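Local coordinates for probable porin (Pseudomonas aeruginosa, PDB 2Y0H), which probably acts as an outer-membrane porin of the OprD family, a channel through which small solutes could pass, at residues A361-I367 and E379-N385; S102-V108 and A133-E139. One frame throughout, in Å; residues are numbered along the deposited sequence.

Interaction 1 of 2, residues A361-I367 and E379-N385; sequences ALKWRNI and ENRFIVN
The last hairpin of the OprD-type beta barrel brings A361-I367 and E379-N385 together as adjacent antiparallel strands, and it illustrates how a porin wall can be two-faced. L362, W364, F382 and V384 share one side with N366 and N380; K363, R365, R381, I383 and E379 share the other. Backbone hydrogen bonds pair A361 with N385, K363 with I383, R365 with R381 and I367 with E379, the last including I367 N to E379 O at 2.8 Å. On the first side L362 and V384 run alongside each other, CD2 to CG2 3.8 Å, near a bound detergent molecule, as suits a membrane-facing surface. F382 holds CG anti to its backbone N (chi1 -172°), which brings its ring back toward the neighbouring strand, where CZ meets L362 CB. The W364 indole and the N380 amide run side by side, their planes only 13° apart, and NE1 gives OD1 a weak, bent hydrogen bond of 3.3 Å.

The other side carries the charged residues, among apolar ones, and would fit the channel interior. R381 NE makes a salt bridge to E379 OE2 at 2.6 Å; the oxygen lies in the guanidinium plane, while NE meets it from above the carboxylate plane. I367 CD1 sits over one guanidinium face, near its rim. R365 is drawn to D347 on strand 339-351, which answers its charge. The two guanidinium planes stand almost perpendicular, with R365 NH1 and R381 NH1 3.9 Å apart; one water, accepting from R365 NH1 at 3.0 Å and R381 NH1 at 2.8 Å, bridges them and may temper the repulsion.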
loop_
_atom_site.group_PDB
_atom_site.type_symbol
_atom_site.label_atom_id
_atom_site.label_comp_id
_atom_site.label_asym_id
_atom_site.label_seq_id
_atom_site.Cartn_x
_atom_site.Cartn_y
_atom_site.Cartn_z
ATOM N N ALA A 361 -15.422 -11.239 5.599
ATOM C CA ALA A 361 -14.344 -10.861 6.497
ATOM C C ALA A 361 -14.703 -9.643 7.331
ATOM O O ALA A 361 -15.186 -8.633 6.807
ATOM C CB ALA A 361 -13.055 -10.586 5.690
ATOM N N LEU A 362 -14.446 -9.726 8.631
ATOM C CA LEU A 362 -14.699 -8.605 9.530
ATOM C C LEU A 362 -13.377 -8.096 10.059
ATOM O O LEU A 362 -12.471 -8.887 10.333
ATOM C CB LEU A 362 -15.594 -9.030 10.712
ATOM C CG LEU A 362 -16.808 -9.922 10.406
ATOM C CD1 LEU A 362 -17.534 -10.370 11.683
ATOM C CD2 LEU A 362 -17.751 -9.220 9.450
ATOM N N LYS A 363 -13.260 -6.783 10.213
ATOM C CA LYS A 363 -12.076 -6.212 10.850
ATOM C C LYS A 363 -12.438 -5.092 11.816
ATOM O O LYS A 363 -13.081 -4.117 11.436
ATOM C CB LYS A 363 -11.064 -5.703 9.811
ATOM C CG LYS A 363 -9.734 -5.254 10.435
ATOM C CD LYS A 363 -8.808 -4.569 9.429
ATOM C CE LYS A 363 -8.121 -5.552 8.518
ATOM N NZ LYS A 363 -7.149 -6.402 9.265
ATOM N N TRP A 364 -12.037 -5.244 13.072
ATOM C CA TRP A 364 -12.116 -4.149 14.026
ATOM C C TRP A 364 -10.714 -3.603 14.244
ATOM O O TRP A 364 -9.805 -4.361 14.577
ATOM C CB TRP A 364 -12.704 -4.603 15.364
ATOM C CG TRP A 364 -12.537 -3.564 16.450
ATOM C CD1 TRP A 364 -13.179 -2.359 16.538
ATOM C CD2 TRP A 364 -11.658 -3.632 17.592
ATOM N NE1 TRP A 364 -12.758 -1.676 17.659
ATOM C CE2 TRP A 364 -11.827 -2.434 18.323
ATOM C CE3 TRP A 364 -10.749 -4.589 18.066
ATOM C CZ2 TRP A 364 -11.126 -2.171 19.504
ATOM C CZ3 TRP A 364 -10.047 -4.324 19.238
ATOM C CH2 TRP A 364 -10.239 -3.123 19.941
ATOM N N ARG A 365 -10.550 -2.295 14.051
ATOM C CA ARG A 365 -9.260 -1.636 14.213
ATOM C C ARG A 365 -9.359 -0.542 15.264
ATOM O O ARG A 365 -10.219 0.336 15.170
ATOM C CB ARG A 365 -8.806 -0.982 12.907
ATOM C CG ARG A 365 -9.013 -1.798 11.642
ATOM C CD ARG A 365 -8.147 -1.257 10.499
ATOM N NE ARG A 365 -6.721 -1.428 10.773
ATOM C CZ ARG A 365 -5.744 -1.033 9.963
ATOM N NH1 ARG A 365 -6.025 -0.424 8.819
ATOM N NH2 ARG A 365 -4.483 -1.242 10.304
ATOM N N ASN A 366 -8.466 -0.585 16.249
ATOM C CA ASN A 366 -8.353 0.482 17.230
ATOM C C ASN A 366 -7.085 1.274 16.973
ATOM O O ASN A 366 -5.990 0.709 16.869
ATOM C CB ASN A 366 -8.372 -0.074 18.661
ATOM C CG ASN A 366 -8.378 1.029 19.726
ATOM O OD1 ASN A 366 -8.675 2.192 19.443
ATOM N ND2 ASN A 366 -8.051 0.656 20.963
ATOM N N ILE A 367 -7.234 2.586 16.864
ATOM C CA ILE A 367 -6.105 3.454 16.566
ATOM C C ILE A 367 -5.882 4.490 17.665
ATOM O O ILE A 367 -6.768 5.274 17.983
ATOM C CB ILE A 367 -6.305 4.166 15.225
ATOM C CG1 ILE A 367 -6.442 3.137 14.109
ATOM C CG2 ILE A 367 -5.151 5.097 14.926
ATOM C CD1 ILE A 367 -6.662 3.739 12.762
ATOM N N GLU A 379 -9.448 6.495 17.399
ATOM C CA GLU A 379 -10.303 6.111 16.304
ATOM C C GLU A 379 -10.573 4.622 16.347
ATOM O O GLU A 379 -9.691 3.812 16.666
ATOM C CB GLU A 379 -9.675 6.499 14.959
ATOM C CG GLU A 379 -10.393 5.884 13.768
ATOM C CD GLU A 379 -9.987 6.498 12.446
ATOM O OE1 GLU A 379 -9.269 7.523 12.445
ATOM O OE2 GLU A 379 -10.399 5.949 11.402
ATOM N N ASN A 380 -11.815 4.275 16.044
ATOM C CA ASN A 380 -12.182 2.896 15.854
ATOM C C ASN A 380 -12.782 2.742 14.474
ATOM O O ASN A 380 -13.534 3.598 14.017
ATOM C CB ASN A 380 -13.144 2.450 16.950
ATOM C CG ASN A 380 -12.472 2.395 18.314
ATOM O OD1 ASN A 380 -11.935 1.360 18.714
ATOM N ND2 ASN A 380 -12.465 3.520 19.016
ATOM N N ARG A 381 -12.417 1.669 13.789
ATOM C CA ARG A 381 -13.017 1.386 12.501
ATOM C C ARG A 381 -13.609 0.004 12.551
ATOM O O ARG A 381 -13.108 -0.866 13.259
ATOM C CB ARG A 381 -11.979 1.425 11.385
ATOM C CG ARG A 381 -11.161 2.684 11.331
ATOM C CD ARG A 381 -10.233 2.676 10.124
ATOM N NE ARG A 381 -9.402 3.865 10.128
ATOM C CZ ARG A 381 -8.299 4.012 9.411
ATOM N NH1 ARG A 381 -7.886 3.030 8.615
ATOM N NH2 ARG A 381 -7.608 5.143 9.494
ATOM N N PHE A 382 -14.676 -0.197 11.794
ATOM C CA PHE A 382 -15.181 -1.535 11.574
ATOM C C PHE A 382 -15.439 -1.687 10.092
ATOM O O PHE A 382 -16.177 -0.894 9.488
ATOM C CB PHE A 382 -16.439 -1.815 12.400
ATOM C CG PHE A 382 -16.883 -3.241 12.334
ATOM C CD1 PHE A 382 -16.219 -4.216 13.060
ATOM C CD2 PHE A 382 -17.954 -3.615 11.536
ATOM C CE1 PHE A 382 -16.620 -5.537 12.996
ATOM C CE2 PHE A 382 -18.367 -4.934 11.475
ATOM C CZ PHE A 382 -17.695 -5.895 12.201
ATOM N N ILE A 383 -14.793 -2.685 9.503
ATOM C CA ILE A 383 -14.818 -2.890 8.068
ATOM C C ILE A 383 -15.303 -4.293 7.770
ATOM O O ILE A 383 -14.827 -5.257 8.375
ATOM C CB ILE A 383 -13.414 -2.717 7.455
ATOM C CG1 ILE A 383 -12.858 -1.327 7.762
ATOM C CG2 ILE A 383 -13.433 -2.961 5.960
ATOM C CD1 ILE A 383 -11.777 -1.340 8.821
ATOM N N VAL A 384 -16.259 -4.403 6.851
ATOM C CA VAL A 384 -16.736 -5.698 6.382
ATOM C C VAL A 384 -16.423 -5.841 4.902
ATOM O O VAL A 384 -16.849 -5.023 4.084
ATOM C CB VAL A 384 -18.255 -5.870 6.613
ATOM C CG1 VAL A 384 -18.747 -7.220 6.067
ATOM C CG2 VAL A 384 -18.583 -5.747 8.096
ATOM N N ASN A 385 -15.672 -6.876 4.561
ATOM C CA ASN A 385 -15.319 -7.131 3.177
ATOM C C ASN A 385 -15.985 -8.394 2.673
ATOM O O ASN A 385 -16.073 -9.388 3.395
ATOM C CB ASN A 385 -13.801 -7.278 3.027
ATOM C CG ASN A 385 -13.084 -5.947 3.023
ATOM O OD1 ASN A 385 -13.190 -5.178 2.074
ATOM N ND2 ASN A 385 -12.344 -5.674 4.081
HETATM O O HOH W 1 -8.415 0.589 7.338
#

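Interaction 2 of 2, residues S102-V108 and A133-E139; sequences SQTQLQV and ALLTSSE
E139 reaches back across the strand end with its carboxylate and overlaps the turn at S102 and Q103 and the first strand residue, T104, a case of one acidic group gathering several donors. Its chain bends at chi2 (-65°), which turns the carboxylate toward the other segment. OE1 takes the S102 hydroxyl through its syn lone pair at 2.8 Å. OE2 accepts twice: T104 OG1 donates to the anti lone pair at 2.7 Å, and Q103 N arrives from above the carboxylate plane at 2.9 Å. Three bonds thus fix the rotation of the group, although E139 also touches a crystal neighbour, so its pose may owe something to the lattice. S138 N bonds to Q103 O at 3.0 Å.

Beyond this turn the strands settle into regular antiparallel pairing, with reciprocal backbone bonds at Q105-T136 and Q107-L134. L135 sends CD2 against T104 CG2 at 3.5 Å and beside L106 CB, on the side where L106 touches a bound detergent molecule, consistent with an outward, lipid-facing surface. On the reverse side Q107 and L134 lie alongside each other, and a water accepts from Q107 NE2 at 2.9 Å while donating to L134 O at 2.8 Å.

Both strands are gripped from outside the pair. Backbone bonds of L106 and V108 tie 104-108 to strand 87-101, and those of A133, L135 and S137 tie 129-137 to strand 143-154, whose W151 packs against V108 and A133.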
loop_
_atom_site.group_PDB
_atom_site.type_symbol
_atom_site.label_atom_id
_atom_site.label_comp_id
_atom_site.label_asym_id
_atom_site.label_seq_id
_atom_site.Cartn_x
_atom_site.Cartn_y
_atom_site.Cartn_z
ATOM N N SER A 102 4.263 -15.696 -24.114
ATOM C CA SER A 102 5.134 -16.472 -23.238
ATOM C C SER A 102 4.897 -16.087 -21.784
ATOM O O SER A 102 3.822 -16.349 -21.241
ATOM C CB SER A 102 6.601 -16.279 -23.607
ATOM O OG SER A 102 7.406 -17.162 -22.844
ATOM N N GLN A 103 5.889 -15.454 -21.159
ATOM C CA GLN A 103 5.785 -15.063 -19.748
ATOM C C GLN A 103 5.748 -13.543 -19.576
ATOM O O GLN A 103 6.086 -13.018 -18.516
ATOM C CB GLN A 103 6.950 -15.645 -18.933
ATOM C CG GLN A 103 7.073 -17.160 -19.006
ATOM C CD GLN A 103 5.868 -17.874 -18.422
ATOM O OE1 GLN A 103 5.268 -17.416 -17.445
ATOM N NE2 GLN A 103 5.503 -19.001 -19.025
ATOM N N THR A 104 5.348 -12.839 -20.623
ATOM C CA THR A 104 5.349 -11.385 -20.600
ATOM C C THR A 104 3.925 -10.871 -20.785
ATOM O O THR A 104 3.155 -11.410 -21.582
ATOM C CB THR A 104 6.296 -10.816 -21.679
ATOM O OG1 THR A 104 7.625 -11.308 -21.448
ATOM C CG2 THR A 104 6.313 -9.286 -21.661
ATOM N N GLN A 105 3.567 -9.841 -20.026
ATOM C CA GLN A 105 2.228 -9.293 -20.104
ATOM C C GLN A 105 2.265 -7.778 -20.179
ATOM O O GLN A 105 3.021 -7.129 -19.468
ATOM C CB GLN A 105 1.401 -9.739 -18.901
ATOM C CG GLN A 105 -0.036 -9.239 -18.937
ATOM C CD GLN A 105 -0.978 -10.101 -18.111
ATOM O OE1 GLN A 105 -0.569 -11.107 -17.534
ATOM N NE2 GLN A 105 -2.248 -9.714 -18.062
ATOM N N LEU A 106 1.455 -7.212 -21.060
ATOM C CA LEU A 106 1.284 -5.773 -21.085
ATOM C C LEU A 106 -0.154 -5.437 -20.705
ATOM O O LEU A 106 -1.099 -6.043 -21.218
ATOM C CB LEU A 106 1.622 -5.205 -22.463
ATOM C CG LEU A 106 1.298 -3.722 -22.676
ATOM C CD1 LEU A 106 2.194 -2.839 -21.817
ATOM C CD2 LEU A 106 1.391 -3.338 -24.148
ATOM N N GLN A 107 -0.323 -4.481 -19.797
ATOM C CA GLN A 107 -1.660 -3.995 -19.486
ATOM C C GLN A 107 -1.728 -2.518 -19.790
ATOM O O GLN A 107 -0.835 -1.777 -19.413
ATOM C CB GLN A 107 -1.974 -4.207 -18.016
ATOM C CG GLN A 107 -1.814 -5.636 -17.549
ATOM C CD GLN A 107 -1.922 -5.741 -16.051
ATOM O OE1 GLN A 107 -3.018 -5.863 -15.511
ATOM N NE2 GLN A 107 -0.784 -5.662 -15.364
ATOM N N VAL A 108 -2.775 -2.083 -20.478
ATOM C CA VAL A 108 -2.930 -0.665 -20.758
ATOM C C VAL A 108 -4.320 -0.208 -20.341
ATOM O O VAL A 108 -5.314 -0.703 -20.860
ATOM C CB VAL A 108 -2.701 -0.336 -22.257
ATOM C CG1 VAL A 108 -2.683 1.186 -22.465
ATOM C CG2 VAL A 108 -1.403 -0.953 -22.756
ATOM N N ALA A 133 0.410 2.265 -18.469
ATOM C CA ALA A 133 0.783 1.069 -19.199
ATOM C C ALA A 133 1.861 0.357 -18.384
ATOM O O ALA A 133 2.837 0.980 -17.959
ATOM C CB ALA A 133 1.281 1.432 -20.581
ATOM N N LEU A 134 1.660 -0.937 -18.146
ATOM C CA LEU A 134 2.542 -1.732 -17.294
ATOM C C LEU A 134 2.956 -3.033 -17.989
ATOM O O LEU A 134 2.111 -3.855 -18.361
ATOM C CB LEU A 134 1.832 -2.068 -15.971
ATOM C CG LEU A 134 2.638 -2.703 -14.830
ATOM C CD1 LEU A 134 3.842 -1.858 -14.482
ATOM C CD2 LEU A 134 1.745 -2.900 -13.594
ATOM N N LEU A 135 4.261 -3.216 -18.144
ATOM C CA LEU A 135 4.817 -4.403 -18.790
ATOM C C LEU A 135 5.513 -5.218 -17.717
ATOM O O LEU A 135 6.330 -4.682 -16.978
ATOM C CB LEU A 135 5.819 -3.977 -19.872
ATOM C CG LEU A 135 6.447 -4.915 -20.919
ATOM C CD1 LEU A 135 7.614 -5.693 -20.330
ATOM C CD2 LEU A 135 5.434 -5.848 -21.592
ATOM N N THR A 136 5.162 -6.496 -17.600
ATOM C CA THR A 136 5.826 -7.390 -16.648
ATOM C C THR A 136 6.333 -8.611 -17.404
ATOM O O THR A 136 5.666 -9.120 -18.302
ATOM C CB THR A 136 4.889 -7.856 -15.507
ATOM O OG1 THR A 136 3.836 -8.666 -16.048
ATOM C CG2 THR A 136 4.262 -6.673 -14.795
ATOM N N SER A 137 7.520 -9.084 -17.060
ATOM C CA SER A 137 8.071 -10.188 -17.815
ATOM C C SER A 137 8.883 -11.090 -16.910
ATOM O O SER A 137 9.738 -10.623 -16.163
ATOM C CB SER A 137 8.911 -9.663 -18.978
ATOM O OG SER A 137 9.385 -10.722 -19.778
ATOM N N SER A 138 8.599 -12.386 -16.991
ATOM C CA SER A 138 9.238 -13.386 -16.145
ATOM C C SER A 138 9.745 -14.528 -17.005
ATOM O O SER A 138 9.483 -15.696 -16.715
ATOM C CB SER A 138 8.223 -13.928 -15.139
ATOM O OG SER A 138 7.641 -12.867 -14.400
ATOM N N GLU A 139 10.454 -14.177 -18.074
ATOM C CA GLU A 139 10.952 -15.152 -19.043
ATOM C C GLU A 139 12.062 -16.017 -18.462
ATOM O O GLU A 139 12.183 -17.187 -18.809
ATOM C CB GLU A 139 11.472 -14.450 -20.300
ATOM C CG GLU A 139 10.438 -13.625 -21.052
ATOM C CD GLU A 139 9.322 -14.470 -21.633
ATOM O OE1 GLU A 139 9.549 -15.677 -21.868
ATOM O OE2 GLU A 139 8.220 -13.922 -21.858
HETATM O O HOH W 2 5.392 -11.830 -15.542
HETATM O O HOH W 3 1.714 -6.146 -16.754
#

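In the fold
From the N terminus the chain winds through antiparallel strands of a barrel, and the contacts come in series. Interaction 2 closes first: strand 104-108 leaves the turn after 87-101, the chain passes through the small 111-115/118-119 sheet, and 129-137 returns beside it, with 24 residues between segments 102-108 and 133-139. Strands 143-154 to 339-351 then build the following stretch of wall before interaction 1 closes the hairpin 361-371/376-389, joined by a short turn. The two neither nest nor cross. Their centres are 36 Å apart, on opposite sides of the chain's centre, yet both belong to one closed sheet. The final strand, 376-389, also bonds to 7-22, sealing the barrel where its ends meet.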